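Local coordinates for protein putative rhamnosidase (Streptomyces avermitilis, PDB 3W5N) that hydrolyses terminal alpha-L-rhamnose from the non-reducing ends of alpha-L-rhamnosides, including citrus flavonoids and gum arabic, at residues A[621-626]-A[915-920]; A[638-643]-A[679-684]. All blocks are in the same frame, centred on the assembly; numbering follows the deposited sequence.

Contact 1: residues A[621-626]-A[915-920]; sequences RGNFLS and NHYAYG. With RAM (alpha-L-rhamnopyranose), chain E; RAM (alpha-L-rhamnopyranose), chain C.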
ATOM      1  N   ARG A 621       7.609   4.998   1.938  1.00  8.95           N
ATOM      2  CA  ARG A 621       6.475   5.745   1.398  1.00  9.19           C
ATOM      3  C   ARG A 621       5.929   5.053   0.172  1.00  9.23           C
ATOM      4  O   ARG A 621       4.715   5.054  -0.064  1.00  9.27           O
ATOM      5  CB  ARG A 621       6.833   7.204   1.110  1.00  9.40           C
ATOM      6  CG  ARG A 621       7.646   7.426  -0.162  1.00  9.63           C
ATOM      7  CD  ARG A 621       8.019   8.889  -0.233  1.00  9.89           C
ATOM      8  NE  ARG A 621       9.260   9.124   0.510  1.00 10.24           N
ATOM      9  CZ  ARG A 621       9.846  10.308   0.668  1.00 10.60           C
ATOM     10  NH1 ARG A 621       9.278  11.405   0.180  1.00 10.84           N
ATOM     11  NH2 ARG A 621      10.996  10.398   1.351  1.00 10.49           N
ATOM     12  N   GLY A 622       6.813   4.428  -0.596  1.00  9.14           N
ATOM     13  CA  GLY A 622       6.369   3.712  -1.798  1.00  9.51           C
ATOM     14  C   GLY A 622       5.443   2.531  -1.495  1.00  9.56           C
ATOM     15  O   GLY A 622       4.661   2.088  -2.354  1.00  9.93           O
ATOM     16  N   ASN A 623       5.562   1.981  -0.288  1.00  9.35           N
ATOM     17  CA  ASN A 623       4.787   0.812   0.094  1.00  9.45           C
ATOM     18  C   ASN A 623       3.724   1.090   1.168  1.00  9.41           C
ATOM     19  O   ASN A 623       3.204   0.167   1.777  1.00  9.23           O
ATOM     20  CB  ASN A 623       5.725  -0.317   0.553  1.00  9.60           C
ATOM     21  CG  ASN A 623       6.413  -0.987  -0.611  1.00 10.34           C
ATOM     22  OD1 ASN A 623       5.790  -1.748  -1.344  1.00 10.26           O
ATOM     23  ND2 ASN A 623       7.702  -0.674  -0.814  1.00 10.45           N
ATOM     24  N   PHE A 624       3.422   2.365   1.384  1.00  9.25           N
ATOM     25  CA  PHE A 624       2.416   2.767   2.373  1.00  9.10           C
ATOM     26  C   PHE A 624       1.230   3.413   1.631  1.00  9.19           C
ATOM     27  O   PHE A 624       0.906   4.578   1.843  1.00  9.05           O
ATOM     28  CB  PHE A 624       3.049   3.741   3.376  1.00  9.41           C
ATOM     29  CG  PHE A 624       3.558   3.104   4.654  1.00  9.55           C
ATOM     30  CD1 PHE A 624       4.124   1.815   4.669  1.00  9.75           C
ATOM     31  CD2 PHE A 624       3.505   3.823   5.851  1.00  9.78           C
ATOM     32  CE1 PHE A 624       4.601   1.260   5.860  1.00 10.09           C
ATOM     33  CE2 PHE A 624       3.991   3.277   7.033  1.00  9.67           C
ATOM     34  CZ  PHE A 624       4.540   1.998   7.044  1.00  9.62           C
ATOM     35  N   LEU A 625       0.591   2.647   0.742  1.00  9.58           N
ATOM     36  CA  LEU A 625      -0.613   3.078   0.007  1.00  9.99           C
ATOM     37  C   LEU A 625      -1.765   2.144   0.408  1.00  9.73           C
ATOM     38  O   LEU A 625      -1.873   1.013  -0.099  1.00 10.27           O
ATOM     39  CB  LEU A 625      -0.414   3.004  -1.515  1.00 10.23           C
ATOM     40  CG  LEU A 625       0.319   4.102  -2.287  1.00 10.72           C
ATOM     41  CD1 LEU A 625       1.832   3.983  -2.051  1.00 10.77           C
ATOM     42  CD2 LEU A 625      -0.001   3.974  -3.776  1.00 10.52           C
ATOM     43  N   SER A 626      -2.587   2.617   1.334  1.00  9.50           N
ATOM     44  CA  SER A 626      -3.753   1.882   1.892  1.00  9.39           C
ATOM     45  C   SER A 626      -3.393   0.695   2.800  1.00  9.54           C
ATOM     46  O   SER A 626      -3.947   0.557   3.903  1.00  9.37           O
ATOM     47  CB  SER A 626      -4.772   1.447   0.797  1.00  9.39           C
ATOM     48  OG  SER A 626      -5.903   0.850   1.431  1.00  9.88           O
ATOM     49  N   ASN A 915      12.061  -2.488  -4.827  1.00 12.05           N
ATOM     50  CA  ASN A 915      11.391  -1.581  -3.879  1.00 11.62           C
ATOM     51  C   ASN A 915      10.629  -2.371  -2.790  1.00 12.12           C
ATOM     52  O   ASN A 915       9.414  -2.318  -2.719  1.00 12.25           O
ATOM     53  CB  ASN A 915      10.478  -0.599  -4.647  1.00 11.50           C
ATOM     54  CG  ASN A 915      10.133   0.653  -3.848  1.00 11.19           C
ATOM     55  OD1 ASN A 915      10.504   0.793  -2.682  1.00 11.13           O
ATOM     56  ND2 ASN A 915       9.432   1.587  -4.494  1.00 10.96           N
ATOM     57  N   HIS A 916      11.381  -3.099  -1.960  1.00 12.13           N
ATOM     58  CA  HIS A 916      10.887  -3.821  -0.774  1.00 12.70           C
ATOM     59  C   HIS A 916      11.497  -3.108   0.432  1.00 13.28           C
ATOM     60  O   HIS A 916      12.722  -2.820   0.421  1.00 13.56           O
ATOM     61  CB  HIS A 916      11.431  -5.251  -0.765  1.00 13.09           C
ATOM     62  CG  HIS A 916      10.482  -6.295  -1.282  1.00 12.99           C
ATOM     63  ND1 HIS A 916      10.102  -6.372  -2.608  1.00 12.96           N
ATOM     64  CD2 HIS A 916       9.902  -7.349  -0.662  1.00 12.86           C
ATOM     65  CE1 HIS A 916       9.294  -7.406  -2.773  1.00 12.82           C
ATOM     66  NE2 HIS A 916       9.152  -8.015  -1.606  1.00 13.16           N
ATOM     67  N   TYR A 917      10.713  -2.812   1.474  1.00 12.89           N
ATOM     68  CA  TYR A 917      11.311  -2.094   2.618  1.00 12.84           C
ATOM     69  C   TYR A 917      12.073  -2.940   3.653  1.00 13.16           C
ATOM     70  O   TYR A 917      12.773  -2.377   4.510  1.00 13.32           O
ATOM     71  CB  TYR A 917      10.321  -1.149   3.342  1.00 12.74           C
ATOM     72  CG  TYR A 917       8.974  -1.733   3.700  1.00 12.57           C
ATOM     73  CD1 TYR A 917       8.850  -2.970   4.360  1.00 12.32           C
ATOM     74  CD2 TYR A 917       7.809  -1.026   3.400  1.00 12.68           C
ATOM     75  CE1 TYR A 917       7.592  -3.485   4.689  1.00 12.81           C
ATOM     76  CE2 TYR A 917       6.551  -1.530   3.729  1.00 13.02           C
ATOM     77  CZ  TYR A 917       6.447  -2.759   4.356  1.00 13.13           C
ATOM     78  OH  TYR A 917       5.193  -3.242   4.659  1.00 13.08           O
ATOM     79  N   ALA A 918      11.978  -4.265   3.546  1.00 13.50           N
ATOM     80  CA  ALA A 918      12.527  -5.179   4.569  1.00 13.82           C
ATOM     81  C   ALA A 918      13.972  -4.882   5.011  1.00 14.48           C
ATOM     82  O   ALA A 918      14.250  -4.794   6.222  1.00 13.13           O
ATOM     83  CB  ALA A 918      12.372  -6.635   4.138  1.00 13.68           C
ATOM     84  N   TYR A 919      14.886  -4.703   4.048  1.00 14.11           N
ATOM     85  CA  TYR A 919      16.290  -4.458   4.378  1.00 14.85           C
ATOM     86  C   TYR A 919      16.576  -3.015   4.816  1.00 14.22           C
ATOM     87  O   TYR A 919      17.677  -2.690   5.291  1.00 14.35           O
ATOM     88  CB  TYR A 919      17.190  -4.889   3.204  1.00 15.86           C
ATOM     89  CG  TYR A 919      17.170  -6.390   3.015  1.00 16.80           C
ATOM     90  CD1 TYR A 919      17.078  -7.234   4.117  1.00 17.61           C
ATOM     91  CD2 TYR A 919      17.259  -6.977   1.744  1.00 18.42           C
ATOM     92  CE1 TYR A 919      17.059  -8.610   3.981  1.00 18.44           C
ATOM     93  CE2 TYR A 919      17.245  -8.363   1.598  1.00 18.62           C
ATOM     94  CZ  TYR A 919      17.152  -9.169   2.726  1.00 19.16           C
ATOM     95  OH  TYR A 919      17.146 -10.540   2.626  1.00 18.90           O
ATOM     96  N   GLY A 920      15.580  -2.146   4.649  1.00 13.29           N
ATOM     97  CA  GLY A 920      15.607  -0.806   5.245  1.00 12.85           C
ATOM     98  C   GLY A 920      15.451  -0.833   6.764  1.00 12.85           C
ATOM     99  O   GLY A 920      15.504   0.204   7.408  1.00 12.45           O
TER
HETATM  100  C1  RAM E1204      10.529  13.637   2.960  1.00 25.87           C
HETATM  101  C2  RAM E1204       9.918  14.797   2.178  1.00 25.90           C
HETATM  102  C3  RAM E1204      11.011  15.777   1.772  1.00 26.36           C
HETATM  103  C4  RAM E1204      12.105  15.037   0.980  1.00 26.92           C
HETATM  104  C5  RAM E1204      12.653  13.848   1.781  1.00 27.08           C
HETATM  105  C6  RAM E1204      13.637  12.975   1.000  1.00 25.72           C
HETATM  106  O1  RAM E1204      11.024  14.133   4.208  1.00 25.70           O
HETATM  107  O2  RAM E1204       9.288  14.289   0.993  1.00 25.88           O
HETATM  108  O3  RAM E1204      10.382  16.799   0.989  1.00 27.28           O
HETATM  109  O4  RAM E1204      13.169  15.934   0.646  1.00 28.86           O
HETATM  110  O5  RAM E1204      11.572  13.001   2.209  1.00 25.24           O
HETATM  111  C1  RAM C1202       7.483 -12.537  -1.443  1.00 21.61           C
HETATM  112  C2  RAM C1202       6.797 -11.263  -0.917  1.00 22.00           C
HETATM  113  C3  RAM C1202       7.283 -10.886   0.502  1.00 19.28           C
HETATM  114  C4  RAM C1202       7.754 -12.059   1.379  1.00 20.18           C
HETATM  115  C5  RAM C1202       7.117 -13.320   0.868  1.00 20.46           C
HETATM  116  C6  RAM C1202       7.542 -14.473   1.784  1.00 20.33           C
HETATM  117  O1  RAM C1202       6.737 -13.127  -2.513  1.00 24.07           O
HETATM  118  O2  RAM C1202       6.980 -10.208  -1.897  1.00 21.98           O
HETATM  119  O3  RAM C1202       8.429 -10.050   0.439  1.00 17.49           O
HETATM  120  O4  RAM C1202       7.408 -11.902   2.773  1.00 18.20           O
HETATM  121  O5  RAM C1202       7.601 -13.551  -0.454  1.00 20.25           O
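Tyr917 CE2 lies at the edge of the Phe624 ring, near its plane, 4.0 Å from Phe624 CE1. The two side chains cross at about a right angle. Phe624 also stacks on Phe660. Two further flat groups point to sugars. The His916 ring uses its edge: NE2 donates to both O2 and O3 of the rhamnose of chain C, with NE2 to O3 at 3.0 Å. Ser913 holds His916 ND1, which limits the turning of the ring. The Arg621 guanidinium meets the rhamnose of chain E at its edge, NH2 to O5 at 2.8 Å and NH1 to O2 at 3.0 Å. Asn623 links the two segments. Its CB rests against Tyr917 CE2 at 3.5 Å. Its amide ND2 donates to Asn915 O at 3.0 Å, a fairly straight bond (161°) that comes from above the carbonyl plane. The same ND2 bonds Gly619 O, and OD1 bonds Thr629, so both polar atoms of this buried amide are engaged. With an alanine here, Asn915 O and Gly619 O would probably lose their shared amide donor, and Thr629 OG1 its amide partner. Tyr917 CG sits between its own backbone N and carbonyl carbon (chi1 48°), a turn that lays CD2 and CE2 against Asn623 CB. All this belongs to the six-hairpin, (alpha/alpha)6-barrel domain of family 78, where the His916 loop lines the rhamnose site beside Glu895, the inferred proton acceptor.

Contact 2: residues A[638-643]-A[679-684]; sequences LGWTGD and TDVAPA. With RAM (alpha-L-rhamnopyranose), chain C.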
ATOM      1  N   LEU A 638       0.762  -6.940  -1.882  1.00  9.22           N
ATOM      2  CA  LEU A 638      -0.089  -7.503  -0.848  1.00  9.20           C
ATOM      3  C   LEU A 638       0.380  -7.077   0.539  1.00  9.37           C
ATOM      4  O   LEU A 638       1.530  -6.706   0.713  1.00  9.12           O
ATOM      5  CB  LEU A 638      -0.101  -9.032  -0.971  1.00  9.36           C
ATOM      6  CG  LEU A 638      -0.449  -9.582  -2.363  1.00  9.53           C
ATOM      7  CD1 LEU A 638      -0.263 -11.089  -2.335  1.00  9.80           C
ATOM      8  CD2 LEU A 638      -1.871  -9.245  -2.769  1.00  9.93           C
ATOM      9  N   GLY A 639      -0.516  -7.145   1.525  1.00  9.51           N
ATOM     10  CA  GLY A 639      -0.166  -6.764   2.906  1.00  9.69           C
ATOM     11  C   GLY A 639       0.592  -7.871   3.640  1.00  9.96           C
ATOM     12  O   GLY A 639       0.045  -8.529   4.546  1.00  9.98           O
ATOM     13  N   TRP A 640       1.844  -8.081   3.237  1.00  9.73           N
ATOM     14  CA  TRP A 640       2.664  -9.184   3.742  1.00  9.93           C
ATOM     15  C   TRP A 640       3.055  -8.969   5.194  1.00  9.55           C
ATOM     16  O   TRP A 640       3.657  -7.961   5.539  1.00  9.14           O
ATOM     17  CB  TRP A 640       3.917  -9.364   2.884  1.00 10.44           C
ATOM     18  CG  TRP A 640       3.664 -10.210   1.689  1.00 11.03           C
ATOM     19  CD1 TRP A 640       3.392  -9.783   0.418  1.00 10.94           C
ATOM     20  CD2 TRP A 640       3.672 -11.641   1.638  1.00 11.09           C
ATOM     21  NE1 TRP A 640       3.246 -10.860  -0.424  1.00 11.27           N
ATOM     22  CE2 TRP A 640       3.393 -12.013   0.301  1.00 11.52           C
ATOM     23  CE3 TRP A 640       3.885 -12.647   2.594  1.00 11.45           C
ATOM     24  CZ2 TRP A 640       3.322 -13.357  -0.105  1.00 11.28           C
ATOM     25  CZ3 TRP A 640       3.809 -13.970   2.201  1.00 11.48           C
ATOM     26  CH2 TRP A 640       3.537 -14.318   0.861  1.00 11.80           C
ATOM     27  N   THR A 641       2.669  -9.924   6.038  1.00  9.55           N
ATOM     28  CA  THR A 641       2.874  -9.788   7.474  1.00  9.76           C
ATOM     29  C   THR A 641       4.361  -9.786   7.860  1.00  9.86           C
ATOM     30  O   THR A 641       4.801  -8.973   8.654  1.00 10.30           O
ATOM     31  CB  THR A 641       2.141 -10.912   8.229  1.00 10.02           C
ATOM     32  OG1 THR A 641       2.550 -12.188   7.699  1.00 10.36           O
ATOM     33  CG2 THR A 641       0.649 -10.771   8.079  1.00  9.67           C
ATOM     34  N   GLY A 642       5.137 -10.702   7.293  1.00 10.24           N
ATOM     35  CA  GLY A 642       6.558 -10.758   7.588  1.00 10.10           C
ATOM     36  C   GLY A 642       7.291  -9.456   7.344  1.00 10.48           C
ATOM     37  O   GLY A 642       8.089  -9.007   8.190  1.00 10.19           O
ATOM     38  N   ASP A 643       7.040  -8.852   6.181  1.00 10.30           N
ATOM     39  CA  ASP A 643       7.784  -7.662   5.773  1.00 10.84           C
ATOM     40  C   ASP A 643       7.506  -6.515   6.733  1.00 10.47           C
ATOM     41  O   ASP A 643       8.416  -5.796   7.118  1.00 10.52           O
ATOM     42  CB  ASP A 643       7.401  -7.230   4.347  1.00 11.35           C
ATOM     43  CG  ASP A 643       7.586  -8.342   3.322  1.00 12.46           C
ATOM     44  OD1 ASP A 643       7.170  -9.490   3.593  1.00 12.92           O
ATOM     45  OD2 ASP A 643       8.153  -8.059   2.229  1.00 12.87           O
ATOM     46  N   THR A 679      -2.947 -14.858   9.162  1.00 13.24           N
ATOM     47  CA  THR A 679      -2.614 -15.149   7.761  1.00 12.52           C
ATOM     48  C   THR A 679      -1.257 -14.586   7.332  1.00 12.71           C
ATOM     49  O   THR A 679      -0.674 -13.720   8.008  1.00 12.69           O
ATOM     50  CB  THR A 679      -3.730 -14.627   6.827  1.00 12.87           C
ATOM     51  OG1 THR A 679      -3.983 -13.244   7.124  1.00 12.73           O
ATOM     52  CG2 THR A 679      -5.043 -15.411   7.049  1.00 12.57           C
ATOM     53  N   ASP A 680      -0.740 -15.094   6.210  1.00 11.96           N
ATOM     54  CA  ASP A 680       0.528 -14.633   5.661  1.00 12.28           C
ATOM     55  C   ASP A 680       0.385 -13.219   5.084  1.00 11.65           C
ATOM     56  O   ASP A 680       1.324 -12.423   5.124  1.00 11.36           O
ATOM     57  CB  ASP A 680       0.986 -15.583   4.561  1.00 13.31           C
ATOM     58  CG  ASP A 680       1.362 -16.981   5.098  1.00 14.21           C
ATOM     59  OD1 ASP A 680       1.395 -17.185   6.327  1.00 14.17           O
ATOM     60  OD2 ASP A 680       1.630 -17.870   4.263  1.00 14.53           O
ATOM     61  N   VAL A 681      -0.781 -12.935   4.514  1.00 11.19           N
ATOM     62  CA  VAL A 681      -1.101 -11.571   4.041  1.00 10.68           C
ATOM     63  C   VAL A 681      -2.439 -11.073   4.594  1.00 10.26           C
ATOM     64  O   VAL A 681      -3.355 -11.863   4.872  1.00 10.12           O
ATOM     65  CB  VAL A 681      -1.100 -11.464   2.485  1.00 10.89           C
ATOM     66  CG1 VAL A 681       0.272 -11.863   1.918  1.00 10.61           C
ATOM     67  CG2 VAL A 681      -2.229 -12.286   1.865  1.00 11.57           C
ATOM     68  N   ALA A 682      -2.566  -9.748   4.739  1.00 10.32           N
ATOM     69  CA  ALA A 682      -3.833  -9.143   5.128  1.00 10.33           C
ATOM     70  C   ALA A 682      -3.983  -7.779   4.451  1.00 10.27           C
ATOM     71  O   ALA A 682      -3.069  -6.977   4.513  1.00 10.65           O
ATOM     72  CB  ALA A 682      -3.910  -8.987   6.642  1.00 10.76           C
ATOM     73  N   PRO A 683      -5.135  -7.514   3.810  1.00 11.20           N
ATOM     74  CA  PRO A 683      -6.283  -8.405   3.594  1.00 11.13           C
ATOM     75  C   PRO A 683      -5.894  -9.736   2.948  1.00 11.55           C
ATOM     76  O   PRO A 683      -4.965  -9.793   2.153  1.00 11.52           O
ATOM     77  CB  PRO A 683      -7.173  -7.603   2.642  1.00 11.44           C
ATOM     78  CG  PRO A 683      -6.879  -6.171   2.979  1.00 10.85           C
ATOM     79  CD  PRO A 683      -5.399  -6.162   3.259  1.00 10.95           C
ATOM     80  N   ALA A 684      -6.602 -10.790   3.330  1.00 12.12           N
ATOM     81  CA  ALA A 684      -6.282 -12.135   2.870  1.00 12.99           C
ATOM     82  C   ALA A 684      -6.908 -12.380   1.495  1.00 13.33           C
ATOM     83  O   ALA A 684      -8.123 -12.347   1.324  1.00 14.49           O
ATOM     84  CB  ALA A 684      -6.746 -13.167   3.891  1.00 13.03           C
TER
HETATM   85  C1  RAM C1202       7.483 -12.537  -1.443  1.00 21.61           C
HETATM   86  C2  RAM C1202       6.797 -11.263  -0.917  1.00 22.00           C
HETATM   87  C3  RAM C1202       7.283 -10.886   0.502  1.00 19.28           C
HETATM   88  C4  RAM C1202       7.754 -12.059   1.379  1.00 20.18           C
HETATM   89  C5  RAM C1202       7.117 -13.320   0.868  1.00 20.46           C
HETATM   90  C6  RAM C1202       7.542 -14.473   1.784  1.00 20.33           C
HETATM   91  O1  RAM C1202       6.737 -13.127  -2.513  1.00 24.07           O
HETATM   92  O2  RAM C1202       6.980 -10.208  -1.897  1.00 21.98           O
HETATM   93  O3  RAM C1202       8.429 -10.050   0.439  1.00 17.49           O
HETATM   94  O4  RAM C1202       7.408 -11.902   2.773  1.00 18.20           O
HETATM   95  O5  RAM C1202       7.601 -13.551  -0.454  1.00 20.25           O
HETATM   96  O   HOH W   1      -3.162  -8.090   0.997  1.00 13.34           O
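Thr641 grips Asp680 O with two donors, both coming from the same face of that carbonyl's plane. Thr641 N makes a nearly straight bond of 3.0 Å to Asp680 O (175°). Thr641 OG1 adds a second, 2.9 Å from Asp680 O; its oxygen stands between its own backbone N and carbonyl carbon (chi1 54°), which turns it to the same acceptor. Ala682 N donates to Gly639 O at 2.9 Å. These backbone bonds make a single beta bridge that pairs Trp640 with Val681. A water joins Gly639 N to Pro683 O, just past a cis peptide bond. Gly639 is the centre of an inverse gamma turn, and its CA lies close to Ala682 O. Outside the backbone layer, Val681 CG1 sits over one face of Trp640, 3.5 Å from the centroid of the five-membered ring, a CH-pi contact. Leu638 CB also touches this methyl. The opposite face of the indole carries the rhamnose of chain C, with Trp640 CZ3 3.6 Å from sugar C5. In the first turn of the helix, Asp643 accepts from two neighbouring sugar hydroxyls, O4 to OD1 at 2.6 Å and O3 to OD2 at 2.7 Å. Trp640 NE1 bonds Glu636, the inferred proton donor. The chemistry implies a sugar site with an apolar indole platform, backed by Val681, and a carboxylate that reads two neighbouring hydroxyls.

From the N terminus, the chain passes through several beta domains before helix 607-622, whose end opens contact 1. It then runs through the loop that holds Asp630 and Glu636 and reaches 638-643. Helices 641-654 and 658-671 follow, and 679-684 returns to close contact 2 over a loop of 35 residues. Most of the barrel helices come next, until 915-920 closes contact 1. Contact 2 therefore lies wholly within the long loop of contact 1, and the two do not cross. They also touch, as Tyr917 and His916 pack on Asp643. Both reach the rhamnose of chain C, so early and late parts of the barrel meet at one sugar.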